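Local coordinates for protein cystathione gamma lyase CalE6 (PDB 4Q31) that belongs to the Cys/Met metabolism family of pyridoxal-phosphate-dependent enzymes and carries its cofactor covalently bound, at residues V302-L307 against R378-G383. The protein carries 1 engineered substitution. Residues are numbered along the deposited sequence; the frame is centred on the assembly and turned at random.
Sequences VSFDYL and RALAGG
Leu-380, in the last turn of helix 369-380, rests one methyl branch, CD2, against the rings of both Phe-304 and Tyr-306 on strand 301-306. The two aromatic residues stand two positions apart and so project from the same side of the strand toward the helix end. Leu-380 CD2 lies 3.7 Å from Tyr-306 CD1 and nearly as close to CE1, meeting that ring obliquely along one side, while Phe-304 reaches the same methyl with CE2 at 4.0 Å. With CG of Tyr-306 anti to the backbone N (chi1 -178°), the phenol extends past the leucine, the two side chains running in opposite directions. Its hydroxyl thereby arrives beside the backbone where the helix ends: Tyr-306 OH gives a weak hydrogen bond of 3.3 Å to Leu-380 O, which lies in the plane of the ring at its edge. Gly-382 O lies 3.8 Å from Tyr-306 OH. A backbone bond from Gly-382 N to Ala-379 O, 3.3 Å long, carries the chain out of the helix, and Arg-317 also bonds to Ala-379 O. The contact is small and buried, apolar apart from the tyrosine hydroxyl, and joins the C-terminal helix to the smaller mixed sheet. Within that sheet strand 301-306 runs antiparallel between strands 274-278 and 359-363; Val-274 touches both Phe-304 and Leu-380, Ile-360 packs on both aromatic residues, and Leu-268 of helix 250-270 adjoins Phe-304.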
loop_
_atom_site.group_PDB
_atom_site.type_symbol
_atom_site.label_atom_id
_atom_site.label_comp_id
_atom_site.label_asym_id
_atom_site.label_seq_id
_atom_site.Cartn_x
_atom_site.Cartn_y
_atom_site.Cartn_z
ATOM N N VAL C 302 21.139 -3.226 24.680
ATOM C CA VAL C 302 22.106 -2.949 25.733
ATOM C C VAL C 302 21.360 -2.226 26.831
ATOM O O VAL C 302 20.519 -1.387 26.535
ATOM C CB VAL C 302 23.214 -2.008 25.232
ATOM C CG1 VAL C 302 24.236 -1.750 26.340
ATOM C CG2 VAL C 302 23.888 -2.579 23.980
ATOM N N SER C 303 21.646 -2.537 28.091
ATOM C CA SER C 303 21.086 -1.728 29.167
ATOM C C SER C 303 22.149 -1.350 30.203
ATOM O O SER C 303 23.173 -2.016 30.324
ATOM C CB SER C 303 19.852 -2.393 29.797
ATOM O OG SER C 303 20.212 -3.513 30.588
ATOM N N PHE C 304 21.921 -0.254 30.920
ATOM C CA PHE C 304 22.916 0.237 31.864
ATOM C C PHE C 304 22.282 1.150 32.896
ATOM O O PHE C 304 21.234 1.754 32.638
ATOM C CB PHE C 304 24.053 0.977 31.129
ATOM C CG PHE C 304 23.623 2.259 30.467
ATOM C CD1 PHE C 304 23.060 2.242 29.201
ATOM C CD2 PHE C 304 23.777 3.484 31.117
ATOM C CE1 PHE C 304 22.656 3.427 28.586
ATOM C CE2 PHE C 304 23.377 4.671 30.510
ATOM C CZ PHE C 304 22.818 4.642 29.245
ATOM N N ASP C 305 22.914 1.229 34.065
ATOM C CA ASP C 305 22.536 2.198 35.082
ATOM C C ASP C 305 23.253 3.535 34.898
ATOM O O ASP C 305 24.486 3.587 34.904
ATOM C CB ASP C 305 22.806 1.637 36.478
ATOM C CG ASP C 305 21.825 0.544 36.853
ATOM O OD1 ASP C 305 20.619 0.717 36.580
ATOM O OD2 ASP C 305 22.255 -0.491 37.398
ATOM N N TYR C 306 22.479 4.611 34.744
ATOM C CA TYR C 306 23.043 5.950 34.635
ATOM C C TYR C 306 23.260 6.588 36.012
ATOM O O TYR C 306 22.331 6.690 36.805
ATOM C CB TYR C 306 22.134 6.849 33.799
ATOM C CG TYR C 306 22.694 8.243 33.601
ATOM C CD1 TYR C 306 23.928 8.432 32.985
ATOM C CD2 TYR C 306 21.986 9.370 34.010
ATOM C CE1 TYR C 306 24.445 9.710 32.793
ATOM C CE2 TYR C 306 22.497 10.651 33.819
ATOM C CZ TYR C 306 23.728 10.809 33.207
ATOM O OH TYR C 306 24.254 12.069 33.012
ATOM N N LEU C 307 24.481 7.039 36.279
ATOM C CA LEU C 307 24.840 7.557 37.598
ATOM C C LEU C 307 24.827 9.070 37.656
ATOM O O LEU C 307 24.921 9.640 38.735
ATOM C CB LEU C 307 26.244 7.094 37.984
ATOM C CG LEU C 307 26.448 5.582 38.003
ATOM C CD1 LEU C 307 27.898 5.236 38.370
ATOM C CD2 LEU C 307 25.471 4.956 38.991
ATOM N N ARG C 378 27.716 12.326 24.336
ATOM C CA ARG C 378 27.210 13.671 24.620
ATOM C C ARG C 378 26.125 13.622 25.692
ATOM O O ARG C 378 26.073 14.472 26.572
ATOM C CB ARG C 378 26.614 14.323 23.369
ATOM C CG ARG C 378 27.613 14.948 22.415
ATOM C CD ARG C 378 26.909 15.868 21.415
ATOM N NE ARG C 378 25.775 15.211 20.761
ATOM C CZ ARG C 378 25.873 14.443 19.680
ATOM N NH1 ARG C 378 24.787 13.899 19.155
ATOM N NH2 ARG C 378 27.055 14.224 19.118
ATOM N N ALA C 379 25.249 12.631 25.598
ATOM C CA ALA C 379 24.160 12.490 26.557
ATOM C C ALA C 379 24.716 12.183 27.948
ATOM O O ALA C 379 24.349 12.829 28.932
ATOM C CB ALA C 379 23.194 11.404 26.097
ATOM N N LEU C 380 25.628 11.219 28.022
ATOM C CA LEU C 380 26.248 10.852 29.299
ATOM C C LEU C 380 26.982 12.010 29.970
ATOM O O LEU C 380 27.030 12.089 31.186
ATOM C CB LEU C 380 27.222 9.688 29.111
ATOM C CG LEU C 380 26.585 8.369 28.665
ATOM C CD1 LEU C 380 27.658 7.318 28.461
ATOM C CD2 LEU C 380 25.587 7.912 29.706
ATOM N N ALA C 381 27.564 12.900 29.175
ATOM C CA ALA C 381 28.409 13.951 29.731
ATOM C C ALA C 381 27.662 15.242 30.066
ATOM O O ALA C 381 28.270 16.178 30.559
ATOM C CB ALA C 381 29.593 14.241 28.799
ATOM N N GLY C 382 26.356 15.289 29.803
ATOM C CA GLY C 382 25.552 16.483 30.056
ATOM C C GLY C 382 25.081 16.615 31.499
ATOM O O GLY C 382 25.127 15.653 32.260
ATOM N N GLY C 383 24.630 17.803 31.893
ATOM C CA GLY C 383 24.373 18.052 33.304
ATOM C C GLY C 383 23.251 19.007 33.681
ATOM O O GLY C 383 23.275 19.593 34.768
#